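Local coordinates for pyrroline carboxylate reductase (Plasmodium falciparum, PDB 2RCY), which probably catalyses the NADP-dependent reduction of 1-pyrroline-5-carboxylate to proline, the closing step of proline synthesis, at residues Glu153-Glu156 and Lys157-Asp160; Ser166-Gly169 and Pro170-Tyr174; Asp213-Val216 and Gln217-Lys220; Ser241-Tyr244 and Thr245-Ala249; Cys254-Ser257 and Lys258-Ser262. All blocks are in the same frame, centred on the assembly; numbering follows the deposited sequence.

The contacts follow one another along the chain without overlapping. Contacts 1 and 2 lie at the two ends of helix 159-167, their centres about 18 Å apart, and contact 2 runs on into helix 169-186. Contact 3 opens helix 216-223 and is the most distant from contact 5, about 33 Å between centres. Contacts 4 and 5 share helix 242-260, one at its start and one at its end, about 20 Å between centres. Through that helix Ser257 of contact 5 meets Asp160 of contact 1, and Tyr172 of contact 2 packs beside Ala249 of contact 4; contact 3 stands apart. All five touch the second subunit, so each lies at or near a subunit interface.

Contact 1: Glu153-Glu156 and Lys157-Asp160; sequences EIKE and KDMD
Ile154 turns its CG1 between its own backbone N and carbonyl carbon (chi1 65°), while the selenomethionine Met159 folds back at chi2 (-72°) and again at chi3, and these bends bring the two side chains together. They meet across two overlapping type I turns that lead from the end of strand 149-153 into helix 159-167. Ile154 CD1 approaches Met159 SE at 3.8 Å, the two side chains crossing at a slant, and the same methyl lies 3.5 Å from Asp158 O.

The backbone evidence for the turns is a pair of i to i+3 hydrogen bonds. Asp158 N donates to Lys155 O at 3.2 Å, and Met159 N donates to Glu156 O at 3.2 Å, the second bond being the straighter at 159°. In both, the donor stands well above the carbonyl plane. Water-mediated links supplement them: one water accepts from Lys155 N and donates to Asp158 OD2.

Beyond the turns, Met159 packs on Trp111 and Met113 of strand 108-113, and its side chain is about 9 Å from the bound NADP. Ile154 and Asp158 face Leu193 and Leu189 of the second subunit. A second water donates to both Glu156 O, at 2.7 Å, and Asp160 OD2, at 2.6 Å.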
loop_
_atom_site.group_PDB
_atom_site.type_symbol
_atom_site.label_atom_id
_atom_site.label_comp_id
_atom_site.label_asym_id
_atom_site.label_seq_id
_atom_site.Cartn_x
_atom_site.Cartn_y
_atom_site.Cartn_z
ATOM N N GLU A 153 9.623 30.830 -27.111
ATOM C CA GLU A 153 9.214 30.094 -28.301
ATOM C C GLU A 153 9.799 28.693 -28.235
ATOM O O GLU A 153 11.016 28.519 -28.115
ATOM C CB GLU A 153 9.648 30.796 -29.590
ATOM C CG GLU A 153 9.070 30.141 -30.846
ATOM C CD GLU A 153 9.450 30.845 -32.138
ATOM O OE1 GLU A 153 10.451 31.599 -32.156
ATOM O OE2 GLU A 153 8.743 30.632 -33.146
ATOM N N ILE A 154 8.923 27.696 -28.301
ATOM C CA ILE A 154 9.333 26.299 -28.202
ATOM C C ILE A 154 8.787 25.483 -29.372
ATOM O O ILE A 154 7.923 25.954 -30.115
ATOM C CB ILE A 154 8.894 25.662 -26.851
ATOM C CG1 ILE A 154 7.366 25.602 -26.738
ATOM C CG2 ILE A 154 9.507 26.417 -25.667
ATOM C CD1 ILE A 154 6.865 24.615 -25.707
ATOM N N LYS A 155 9.302 24.265 -29.528
ATOM C CA LYS A 155 8.796 23.318 -30.525
ATOM C C LYS A 155 7.343 22.949 -30.224
ATOM O O LYS A 155 6.914 22.988 -29.068
ATOM C CB LYS A 155 9.658 22.055 -30.547
ATOM C CG LYS A 155 11.093 22.273 -30.999
ATOM C CD LYS A 155 11.923 21.015 -30.791
ATOM C CE LYS A 155 13.315 21.163 -31.383
ATOM N NZ LYS A 155 14.120 19.923 -31.212
ATOM N N GLU A 156 6.595 22.582 -31.262
ATOM C CA GLU A 156 5.194 22.192 -31.101
ATOM C C GLU A 156 5.041 20.919 -30.263
ATOM O O GLU A 156 4.098 20.796 -29.478
ATOM C CB GLU A 156 4.513 22.015 -32.461
ATOM C CG GLU A 156 2.991 21.972 -32.384
ATOM C CD GLU A 156 2.329 21.580 -33.693
ATOM O OE1 GLU A 156 1.108 21.317 -33.673
ATOM O OE2 GLU A 156 3.014 21.533 -34.739
ATOM N N LYS A 157 5.978 19.985 -30.427
ATOM C CA LYS A 157 5.950 18.716 -29.697
ATOM C C LYS A 157 6.213 18.883 -28.196
ATOM O O LYS A 157 5.872 18.003 -27.402
ATOM C CB LYS A 157 6.924 17.704 -30.317
ATOM C CG LYS A 157 8.408 18.047 -30.165
ATOM C CD LYS A 157 9.316 16.952 -30.737
ATOM C CE LYS A 157 9.243 15.646 -29.943
ATOM N NZ LYS A 157 9.693 15.795 -28.526
ATOM N N ASP A 158 6.809 20.015 -27.819
ATOM C CA ASP A 158 7.110 20.322 -26.420
ATOM C C ASP A 158 6.001 21.120 -25.728
ATOM O O ASP A 158 6.105 21.431 -24.541
ATOM C CB ASP A 158 8.436 21.083 -26.314
ATOM C CG ASP A 158 9.644 20.215 -26.616
ATOM O OD1 ASP A 158 9.499 18.979 -26.725
ATOM O OD2 ASP A 158 10.752 20.777 -26.744
HETATM N N MSE A 159 4.944 21.443 -26.471
HETATM C CA MSE A 159 3.851 22.271 -25.955
HETATM C C MSE A 159 3.023 21.584 -24.875
HETATM O O MSE A 159 2.492 22.245 -23.981
HETATM C CB MSE A 159 2.932 22.720 -27.092
HETATM C CG MSE A 159 3.485 23.844 -27.961
HETATM SE SE MSE A 159 3.507 25.593 -27.085
HETATM C CE MSE A 159 1.607 25.827 -26.735
ATOM N N ASP A 160 2.914 20.261 -24.963
ATOM C CA ASP A 160 2.089 19.482 -24.041
ATOM C C ASP A 160 2.688 19.404 -22.636
ATOM O O ASP A 160 1.976 19.585 -21.647
ATOM C CB ASP A 160 1.829 18.084 -24.607
ATOM C CG ASP A 160 1.191 18.124 -25.988
ATOM O OD1 ASP A 160 0.031 18.572 -26.104
ATOM O OD2 ASP A 160 1.853 17.699 -26.958
HETATM O O HOH W 1 11.317 23.318 -27.510
HETATM O O HOH W 2 1.907 19.364 -28.940
#

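Contact 2: Ser166-Gly169 and Pro170-Tyr174; sequences SGCG and PAYVY
Gly169 O receives the straight bond of this turn: Val173 N donates to it at 3.1 Å, with 165° at the hydrogen and the donor nearly along the C=O axis. Tyr172 N reaches the same oxygen at 2.9 Å, but its 122° angle makes that bond weak, and Ala171 N binds Cys168 O only weakly too. This is the first turn of helix 169-186, where Pro170 brings no N-H. Its CD instead rests 3.5 Å from Gly167 O.

The aromatic ring of Tyr172 swings back over the preceding turn. Cys168 O sits 3.8 Å above the ring plane, over its centre, and Cys168 CB is 3.2 Å from Tyr172 OH. That hydroxyl is hydrogen-bonded to Ala164 O, four residues before Cys168 in helix 159-167, which fixes the outer end of the ring. Val173 CG2 touches Gly169 O at 3.3 Å.

The break at Cys168 thus joins helix 159-167 to helix 169-186 close to the bound NADP, about 5 Å from Gly167. Ser166 OG bonds to Ser124 of strand 123-129, Val250 and Ala253 of helix 242-260 pack on Tyr172, and Thr230 of the second subunit lies against Cys168 and Ala171.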
loop_
_atom_site.group_PDB
_atom_site.type_symbol
_atom_site.label_atom_id
_atom_site.label_comp_id
_atom_site.label_asym_id
_atom_site.label_seq_id
_atom_site.Cartn_x
_atom_site.Cartn_y
_atom_site.Cartn_z
ATOM N N SER A 166 3.887 24.997 -17.051
ATOM C CA SER A 166 3.654 26.437 -17.051
ATOM C C SER A 166 2.171 26.796 -16.973
ATOM O O SER A 166 1.783 27.655 -16.185
ATOM C CB SER A 166 4.312 27.079 -18.275
ATOM O OG SER A 166 3.972 28.447 -18.387
ATOM N N GLY A 167 1.351 26.137 -17.789
ATOM C CA GLY A 167 -0.087 26.388 -17.815
ATOM C C GLY A 167 -0.800 25.889 -16.572
ATOM O O GLY A 167 -1.564 26.631 -15.954
ATOM N N CYS A 168 -0.539 24.634 -16.208
ATOM C CA CYS A 168 -1.177 23.990 -15.055
ATOM C C CYS A 168 -0.448 24.257 -13.744
ATOM O O CYS A 168 -1.034 24.132 -12.667
ATOM C CB CYS A 168 -1.266 22.482 -15.269
ATOM S SG CYS A 168 -2.205 21.992 -16.701
ATOM N N GLY A 169 0.829 24.618 -13.851
ATOM C CA GLY A 169 1.699 24.859 -12.700
ATOM C C GLY A 169 1.120 25.626 -11.523
ATOM O O GLY A 169 1.253 25.175 -10.385
ATOM N N PRO A 170 0.477 26.789 -11.780
ATOM C CA PRO A 170 -0.080 27.561 -10.667
ATOM C C PRO A 170 -0.906 26.722 -9.695
ATOM O O PRO A 170 -0.789 26.907 -8.486
ATOM C CB PRO A 170 -0.960 28.599 -11.369
ATOM C CG PRO A 170 -0.303 28.802 -12.677
ATOM C CD PRO A 170 0.236 27.459 -13.073
ATOM N N ALA A 171 -1.708 25.798 -10.226
ATOM C CA ALA A 171 -2.556 24.927 -9.410
ATOM C C ALA A 171 -1.760 24.059 -8.436
ATOM O O ALA A 171 -2.181 23.870 -7.298
ATOM C CB ALA A 171 -3.437 24.060 -10.293
ATOM N N TYR A 172 -0.617 23.538 -8.885
ATOM C CA TYR A 172 0.247 22.727 -8.024
ATOM C C TYR A 172 0.886 23.596 -6.944
ATOM O O TYR A 172 1.015 23.173 -5.793
ATOM C CB TYR A 172 1.353 22.009 -8.816
ATOM C CG TYR A 172 0.966 21.441 -10.169
ATOM C CD1 TYR A 172 1.815 21.587 -11.261
ATOM C CD2 TYR A 172 -0.232 20.745 -10.357
ATOM C CE1 TYR A 172 1.486 21.069 -12.502
ATOM C CE2 TYR A 172 -0.574 20.225 -11.603
ATOM C CZ TYR A 172 0.293 20.393 -12.670
ATOM O OH TYR A 172 -0.024 19.884 -13.909
ATOM N N VAL A 173 1.284 24.807 -7.331
ATOM C CA VAL A 173 1.880 25.774 -6.411
ATOM C C VAL A 173 0.837 26.273 -5.410
ATOM O O VAL A 173 1.115 26.341 -4.214
ATOM C CB VAL A 173 2.544 26.965 -7.158
ATOM C CG1 VAL A 173 3.359 27.824 -6.195
ATOM C CG2 VAL A 173 3.434 26.462 -8.286
ATOM N N TYR A 174 -0.361 26.599 -5.898
ATOM C CA TYR A 174 -1.479 26.992 -5.033
ATOM C C TYR A 174 -1.787 25.931 -3.982
ATOM O O TYR A 174 -2.012 26.261 -2.817
ATOM C CB TYR A 174 -2.749 27.287 -5.842
ATOM C CG TYR A 174 -2.720 28.559 -6.667
ATOM C CD1 TYR A 174 -2.128 29.730 -6.181
ATOM C CD2 TYR A 174 -3.317 28.600 -7.926
ATOM C CE1 TYR A 174 -2.115 30.898 -6.943
ATOM C CE2 TYR A 174 -3.310 29.759 -8.692
ATOM C CZ TYR A 174 -2.709 30.902 -8.197
ATOM O OH TYR A 174 -2.711 32.043 -8.963
#

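Contact 3: Asp213-Val216 and Gln217-Lys220; sequences DQPV and QQLK
Gln214 and Gln218 meet amide to amide, their side chains crossing at about a right angle and the two amide planes turned 52° apart. Gln214 NE2 comes within 2.8 Å of Gln218 OE1, yet the angle is too poor for a hydrogen bond, so the pair counts as close polar packing. Gln218 is extended, with CG opposite its backbone N (chi1 -163°), and this sends its amide back along the helix toward the loop, where NE2 lies 3.5 Å from Pro215 CD. On the other side of the Gln214 amide, OE1 touches Leu219 CD2 at 3.4 Å.

A second group forms round Gln217. Its chain bends at chi2 (97°), which folds OE1 back onto Pro215 CB and Val216 CG2, 3.4 Å from each. This oxygen is buried with no polar partner in the model, whereas Gln217 NE2 bonds to Asp221 of the fourth subunit.

The backbone holds these groups in place. Pro215 O accepts from Leu219 N at 3.1 Å in a well-aligned bond, and more weakly from Gln218 N; Val216 O then takes Lys220 N at 3.0 Å. Further out, Leu219 and Val216 lie against Val209 of helix 191-211, and Leu219 also packs on Tyr174 of the second subunit. Pro215 and Gln218 pack reciprocally on Gln218 and Pro215 of the fourth subunit.

With Pro215 as N-cap and its carbonyl opening the i to i+4 series, the arrangement is a helix N-terminus, here the first turn of helix 216-223, which carries the NADP-binding Asn222.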
loop_
_atom_site.group_PDB
_atom_site.type_symbol
_atom_site.label_atom_id
_atom_site.label_comp_id
_atom_site.label_asym_id
_atom_site.label_seq_id
_atom_site.Cartn_x
_atom_site.Cartn_y
_atom_site.Cartn_z
ATOM N N ASP A 213 24.954 30.012 -8.004
ATOM C CA ASP A 213 25.646 29.214 -9.012
ATOM C C ASP A 213 25.481 27.723 -8.722
ATOM O O ASP A 213 25.710 26.877 -9.590
ATOM C CB ASP A 213 27.134 29.586 -9.063
ATOM C CG ASP A 213 27.836 29.414 -7.719
ATOM O OD1 ASP A 213 27.341 29.948 -6.701
ATOM O OD2 ASP A 213 28.894 28.750 -7.685
ATOM N N GLN A 214 25.092 27.417 -7.486
ATOM C CA GLN A 214 24.837 26.050 -7.044
ATOM C C GLN A 214 23.497 25.558 -7.599
ATOM O O GLN A 214 22.550 26.343 -7.710
ATOM C CB GLN A 214 24.818 25.980 -5.510
ATOM C CG GLN A 214 26.103 26.441 -4.829
ATOM C CD GLN A 214 25.983 26.514 -3.310
ATOM O OE1 GLN A 214 24.914 26.795 -2.766
ATOM N NE2 GLN A 214 27.091 26.265 -2.620
ATOM N N PRO A 215 23.411 24.260 -7.956
ATOM C CA PRO A 215 22.138 23.674 -8.386
ATOM C C PRO A 215 21.125 23.562 -7.241
ATOM O O PRO A 215 21.504 23.659 -6.069
ATOM C CB PRO A 215 22.543 22.283 -8.884
ATOM C CG PRO A 215 23.795 21.969 -8.155
ATOM C CD PRO A 215 24.509 23.275 -7.995
ATOM N N VAL A 216 19.853 23.362 -7.590
ATOM C CA VAL A 216 18.757 23.263 -6.609
ATOM C C VAL A 216 18.988 22.229 -5.508
ATOM O O VAL A 216 18.621 22.456 -4.356
ATOM C CB VAL A 216 17.381 22.966 -7.275
ATOM C CG1 VAL A 216 16.797 24.217 -7.881
ATOM C CG2 VAL A 216 17.486 21.852 -8.318
ATOM N N GLN A 217 19.593 21.101 -5.874
ATOM C CA GLN A 217 19.806 19.995 -4.945
ATOM C C GLN A 217 20.888 20.313 -3.916
ATOM O O GLN A 217 20.806 19.868 -2.769
ATOM C CB GLN A 217 20.151 18.707 -5.696
ATOM C CG GLN A 217 19.176 18.329 -6.807
ATOM C CD GLN A 217 19.635 18.783 -8.185
ATOM O OE1 GLN A 217 20.234 19.850 -8.339
ATOM N NE2 GLN A 217 19.354 17.968 -9.198
ATOM N N GLN A 218 21.899 21.074 -4.334
ATOM C CA GLN A 218 22.951 21.527 -3.427
ATOM C C GLN A 218 22.413 22.578 -2.464
ATOM O O GLN A 218 22.784 22.597 -1.291
ATOM C CB GLN A 218 24.149 22.082 -4.196
ATOM C CG GLN A 218 25.412 22.180 -3.349
ATOM C CD GLN A 218 26.555 22.885 -4.049
ATOM O OE1 GLN A 218 27.314 23.622 -3.422
ATOM N NE2 GLN A 218 26.688 22.660 -5.352
ATOM N N LEU A 219 21.536 23.443 -2.969
ATOM C CA LEU A 219 20.867 24.443 -2.146
ATOM C C LEU A 219 19.986 23.771 -1.097
ATOM O O LEU A 219 19.862 24.260 0.028
ATOM C CB LEU A 219 20.036 25.397 -3.014
ATOM C CG LEU A 219 20.773 26.311 -3.999
ATOM C CD1 LEU A 219 19.795 26.961 -4.960
ATOM C CD2 LEU A 219 21.594 27.372 -3.280
ATOM N N LYS A 220 19.387 22.645 -1.482
ATOM C CA LYS A 220 18.587 21.814 -0.587
ATOM C C LYS A 220 19.468 21.153 0.473
ATOM O O LYS A 220 19.089 21.081 1.645
ATOM C CB LYS A 220 17.854 20.741 -1.392
ATOM C CG LYS A 220 16.794 19.965 -0.616
ATOM C CD LYS A 220 16.945 18.460 -0.821
ATOM C CE LYS A 220 16.953 18.073 -2.287
ATOM N NZ LYS A 220 17.296 16.645 -2.473
#

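Contact 4: Ser241-Tyr244 and Thr245-Ala249; sequences SFKY and TVMNA
Ser241 is the junction residue between two helices: with positive phi it is the C-prime residue of the Schellman motif that ends the preceding helix, and it is also the N-cap of helix 242-260. Its carbonyl, not its side chain, serves the new helix. Ser241 O accepts from Thr245 N at 2.9 Å and from Thr245 OG1 at 2.8 Å, the hydroxyl donor standing 44° out of the carbonyl plane. Thr245 OG1 lies on the backbone-N side of its CB (chi1 -65°), which points it back toward the N-terminal end, to this oxygen. Ser241 OG pairs instead with Ser241 of the fourth subunit.

The regular i to i+4 bonds follow, with Met247 N to Lys243 O at 3.0 Å. Phe242 and Val246 run side by side, and Val246 CG2 makes a CH-pi contact over the phenyl face, 4.2 Å from its centroid. Lys243 NZ leaves to salt-bridge Glu178 and Asp182 of the second subunit.

Tyr244 and Asn248 repeat the side-by-side pairing, ring and amide planes 18° apart. Asn248 ND2 is hydrogen-bonded to Tyr235 of the fourth subunit, while Asn248 CB sits over the Tyr244 ring face, offset toward its rim, 4.0 Å from CZ of that ring.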
loop_
_atom_site.group_PDB
_atom_site.type_symbol
_atom_site.label_atom_id
_atom_site.label_comp_id
_atom_site.label_asym_id
_atom_site.label_seq_id
_atom_site.Cartn_x
_atom_site.Cartn_y
_atom_site.Cartn_z
ATOM N N SER A 241 6.910 9.577 -1.147
ATOM C CA SER A 241 7.170 9.763 -2.579
ATOM C C SER A 241 6.728 11.130 -3.100
ATOM O O SER A 241 5.994 11.218 -4.088
ATOM C CB SER A 241 6.518 8.643 -3.401
ATOM O OG SER A 241 6.969 7.371 -2.984
ATOM N N PHE A 242 7.180 12.188 -2.430
ATOM C CA PHE A 242 6.840 13.563 -2.804
ATOM C C PHE A 242 7.260 13.881 -4.236
ATOM O O PHE A 242 6.481 14.445 -5.004
ATOM C CB PHE A 242 7.476 14.550 -1.819
ATOM C CG PHE A 242 7.240 15.995 -2.156
ATOM C CD1 PHE A 242 6.013 16.594 -1.896
ATOM C CD2 PHE A 242 8.256 16.766 -2.713
ATOM C CE1 PHE A 242 5.798 17.935 -2.199
ATOM C CE2 PHE A 242 8.051 18.106 -3.019
ATOM C CZ PHE A 242 6.820 18.691 -2.761
ATOM N N LYS A 243 8.489 13.505 -4.582
ATOM C CA LYS A 243 9.039 13.718 -5.918
ATOM C C LYS A 243 8.196 13.041 -6.998
ATOM O O LYS A 243 7.788 13.690 -7.964
ATOM C CB LYS A 243 10.484 13.217 -5.981
ATOM C CG LYS A 243 11.244 13.651 -7.222
ATOM C CD LYS A 243 12.727 13.421 -7.041
ATOM C CE LYS A 243 13.530 14.433 -7.817
ATOM N NZ LYS A 243 14.966 14.063 -7.871
ATOM N N TYR A 244 7.934 11.747 -6.820
ATOM C CA TYR A 244 7.119 10.981 -7.757
ATOM C C TYR A 244 5.705 11.543 -7.890
ATOM O O TYR A 244 5.158 11.594 -8.991
ATOM C CB TYR A 244 7.061 9.502 -7.357
ATOM C CG TYR A 244 6.027 8.715 -8.132
ATOM C CD1 TYR A 244 6.244 8.365 -9.464
ATOM C CD2 TYR A 244 4.822 8.338 -7.538
ATOM C CE1 TYR A 244 5.293 7.652 -10.183
ATOM C CE2 TYR A 244 3.864 7.624 -8.251
ATOM C CZ TYR A 244 4.107 7.287 -9.573
ATOM O OH TYR A 244 3.168 6.577 -10.286
ATOM N N THR A 245 5.125 11.950 -6.762
ATOM C CA THR A 245 3.788 12.540 -6.726
ATOM C C THR A 245 3.696 13.755 -7.648
ATOM O O THR A 245 2.759 13.870 -8.438
ATOM C CB THR A 245 3.384 12.915 -5.277
ATOM O OG1 THR A 245 3.274 11.722 -4.494
ATOM C CG2 THR A 245 2.056 13.659 -5.237
ATOM N N VAL A 246 4.684 14.643 -7.547
ATOM C CA VAL A 246 4.754 15.844 -8.374
ATOM C C VAL A 246 4.980 15.479 -9.846
ATOM O O VAL A 246 4.274 15.974 -10.727
ATOM C CB VAL A 246 5.858 16.816 -7.869
ATOM C CG1 VAL A 246 5.990 18.024 -8.791
ATOM C CG2 VAL A 246 5.565 17.270 -6.445
HETATM N N MSE A 247 5.952 14.601 -10.092
HETATM C CA MSE A 247 6.294 14.151 -11.445
HETATM C C MSE A 247 5.130 13.449 -12.145
HETATM O O MSE A 247 4.901 13.654 -13.339
HETATM C CB MSE A 247 7.512 13.224 -11.414
HETATM C CG MSE A 247 8.824 13.904 -11.051
HETATM SE SE MSE A 247 10.341 12.688 -11.208
HETATM C CE MSE A 247 10.387 12.532 -13.153
ATOM N N ASN A 248 4.409 12.622 -11.390
ATOM C CA ASN A 248 3.241 11.899 -11.888
ATOM C C ASN A 248 2.084 12.833 -12.236
ATOM O O ASN A 248 1.372 12.605 -13.214
ATOM C CB ASN A 248 2.794 10.847 -10.866
ATOM C CG ASN A 248 1.688 9.946 -11.390
ATOM O OD1 ASN A 248 0.598 9.898 -10.823
ATOM N ND2 ASN A 248 1.964 9.228 -12.472
ATOM N N ALA A 249 1.906 13.882 -11.435
ATOM C CA ALA A 249 0.876 14.890 -11.686
ATOM C C ALA A 249 1.125 15.649 -12.986
ATOM O O ALA A 249 0.208 15.841 -13.786
ATOM C CB ALA A 249 0.785 15.853 -10.524
#

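Contact 5: Cys254-Ser257 and Lys258-Ser262; sequences CEKS and KAMGS
Met260, a selenomethionine, packs closely on Lys256, whereas Lys258, one turn after Cys254, is exposed. On the tight side, Met260 CG sits 3.2 Å from Lys256 O, and Met260 SE meets Lys256 CE at 3.9 Å. Lys256 bends at chi2 (68°), and the bend carries its CE toward the selenium of Met260. Under them Met260 N donates to Lys256 O at 3.1 Å with 164° at the hydrogen. Ile229 of the second subunit packs on Met260 and Ser257, and Val232 of that subunit lies on Lys256. Ser257 OG, on the buried face, is hydrogen-bonded to Asp160 of helix 159-167.

These are the last turns of helix 242-260, where the i to i+4 ladder runs down. Ala259 N still donates to Glu255 O at 2.8 Å, but Gly261 N reaches Ser257 O at only 125°, a weak bond. The end lies near the cofactor: the Met260 side chain is about 6 Å from the bound NADP and about 4 Å from Pro68, which is predicted to bind it.

The solvent side is looser. Glu255, Lys258 and Ala259 are exposed. The Lys258 chain is extended and touches its partner segment chiefly near its base, with CG 3.6 Å from Cys254 O; that base also lies against Asp160. At the chain end, Ser262 OG donates to Lys258 O at 3.2 Å, while the terminal carboxylate of Ser262 forms a salt bridge with Lys98 through OXT.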
loop_
_atom_site.group_PDB
_atom_site.type_symbol
_atom_site.label_atom_id
_atom_site.label_comp_id
_atom_site.label_asym_id
_atom_site.label_seq_id
_atom_site.Cartn_x
_atom_site.Cartn_y
_atom_site.Cartn_z
ATOM N N CYS A 254 0.281 16.116 -18.889
ATOM C CA CYS A 254 0.929 16.065 -20.198
ATOM C C CYS A 254 0.241 15.078 -21.149
ATOM O O CYS A 254 0.124 15.348 -22.350
ATOM C CB CYS A 254 2.412 15.720 -20.041
ATOM S SG CYS A 254 3.340 15.630 -21.588
ATOM N N GLU A 255 -0.210 13.948 -20.602
ATOM C CA GLU A 255 -0.930 12.924 -21.363
ATOM C C GLU A 255 -2.309 13.415 -21.789
ATOM O O GLU A 255 -2.788 13.090 -22.879
ATOM C CB GLU A 255 -1.090 11.647 -20.535
ATOM C CG GLU A 255 0.172 10.811 -20.381
ATOM C CD GLU A 255 -0.056 9.548 -19.566
ATOM O OE1 GLU A 255 0.771 9.259 -18.675
ATOM O OE2 GLU A 255 -1.063 8.846 -19.809
ATOM N N LYS A 256 -2.948 14.185 -20.910
ATOM C CA LYS A 256 -4.279 14.733 -21.169
ATOM C C LYS A 256 -4.228 15.783 -22.280
ATOM O O LYS A 256 -5.132 15.852 -23.115
ATOM C CB LYS A 256 -4.889 15.313 -19.886
ATOM C CG LYS A 256 -6.251 15.992 -20.055
ATOM C CD LYS A 256 -7.363 15.009 -20.414
ATOM C CE LYS A 256 -8.688 15.729 -20.584
ATOM N NZ LYS A 256 -9.824 14.794 -20.788
ATOM N N SER A 257 -3.163 16.585 -22.283
ATOM C CA SER A 257 -2.912 17.555 -23.346
ATOM C C SER A 257 -2.723 16.862 -24.699
ATOM O O SER A 257 -3.215 17.341 -25.723
ATOM C CB SER A 257 -1.687 18.408 -23.005
ATOM O OG SER A 257 -1.448 19.394 -23.993
ATOM N N LYS A 258 -2.020 15.732 -24.691
ATOM C CA LYS A 258 -1.783 14.947 -25.902
ATOM C C LYS A 258 -3.011 14.158 -26.349
ATOM O O LYS A 258 -3.205 13.936 -27.544
ATOM C CB LYS A 258 -0.589 14.010 -25.716
ATOM C CG LYS A 258 0.751 14.716 -25.794
ATOM C CD LYS A 258 1.914 13.755 -25.671
ATOM C CE LYS A 258 3.235 14.496 -25.802
ATOM N NZ LYS A 258 4.405 13.593 -25.611
ATOM N N ALA A 259 -3.833 13.738 -25.388
ATOM C CA ALA A 259 -5.076 13.018 -25.675
ATOM C C ALA A 259 -6.079 13.914 -26.397
ATOM O O ALA A 259 -6.736 13.484 -27.348
ATOM C CB ALA A 259 -5.684 12.462 -24.392
HETATM N N MSE A 260 -6.189 15.158 -25.937
HETATM C CA MSE A 260 -7.019 16.165 -26.592
HETATM C C MSE A 260 -6.394 16.570 -27.927
HETATM O O MSE A 260 -7.092 17.021 -28.839
HETATM C CB MSE A 260 -7.192 17.390 -25.687
HETATM C CG MSE A 260 -7.826 17.082 -24.335
HETATM SE SE MSE A 260 -7.642 18.534 -23.042
HETATM C CE MSE A 260 -9.209 19.583 -23.539
ATOM N N GLY A 261 -5.077 16.390 -28.028
ATOM C CA GLY A 261 -4.317 16.698 -29.239
ATOM C C GLY A 261 -4.451 15.675 -30.354
ATOM O O GLY A 261 -3.941 15.886 -31.459
ATOM N N SER A 262 -5.130 14.568 -30.064
ATOM C CA SER A 262 -5.398 13.530 -31.055
ATOM C C SER A 262 -6.793 13.700 -31.655
ATOM O O SER A 262 -6.974 13.614 -32.871
ATOM C CB SER A 262 -5.253 12.139 -30.433
ATOM O OG SER A 262 -3.932 11.924 -29.969
ATOM O OXT SER A 262 -7.774 13.935 -30.945
#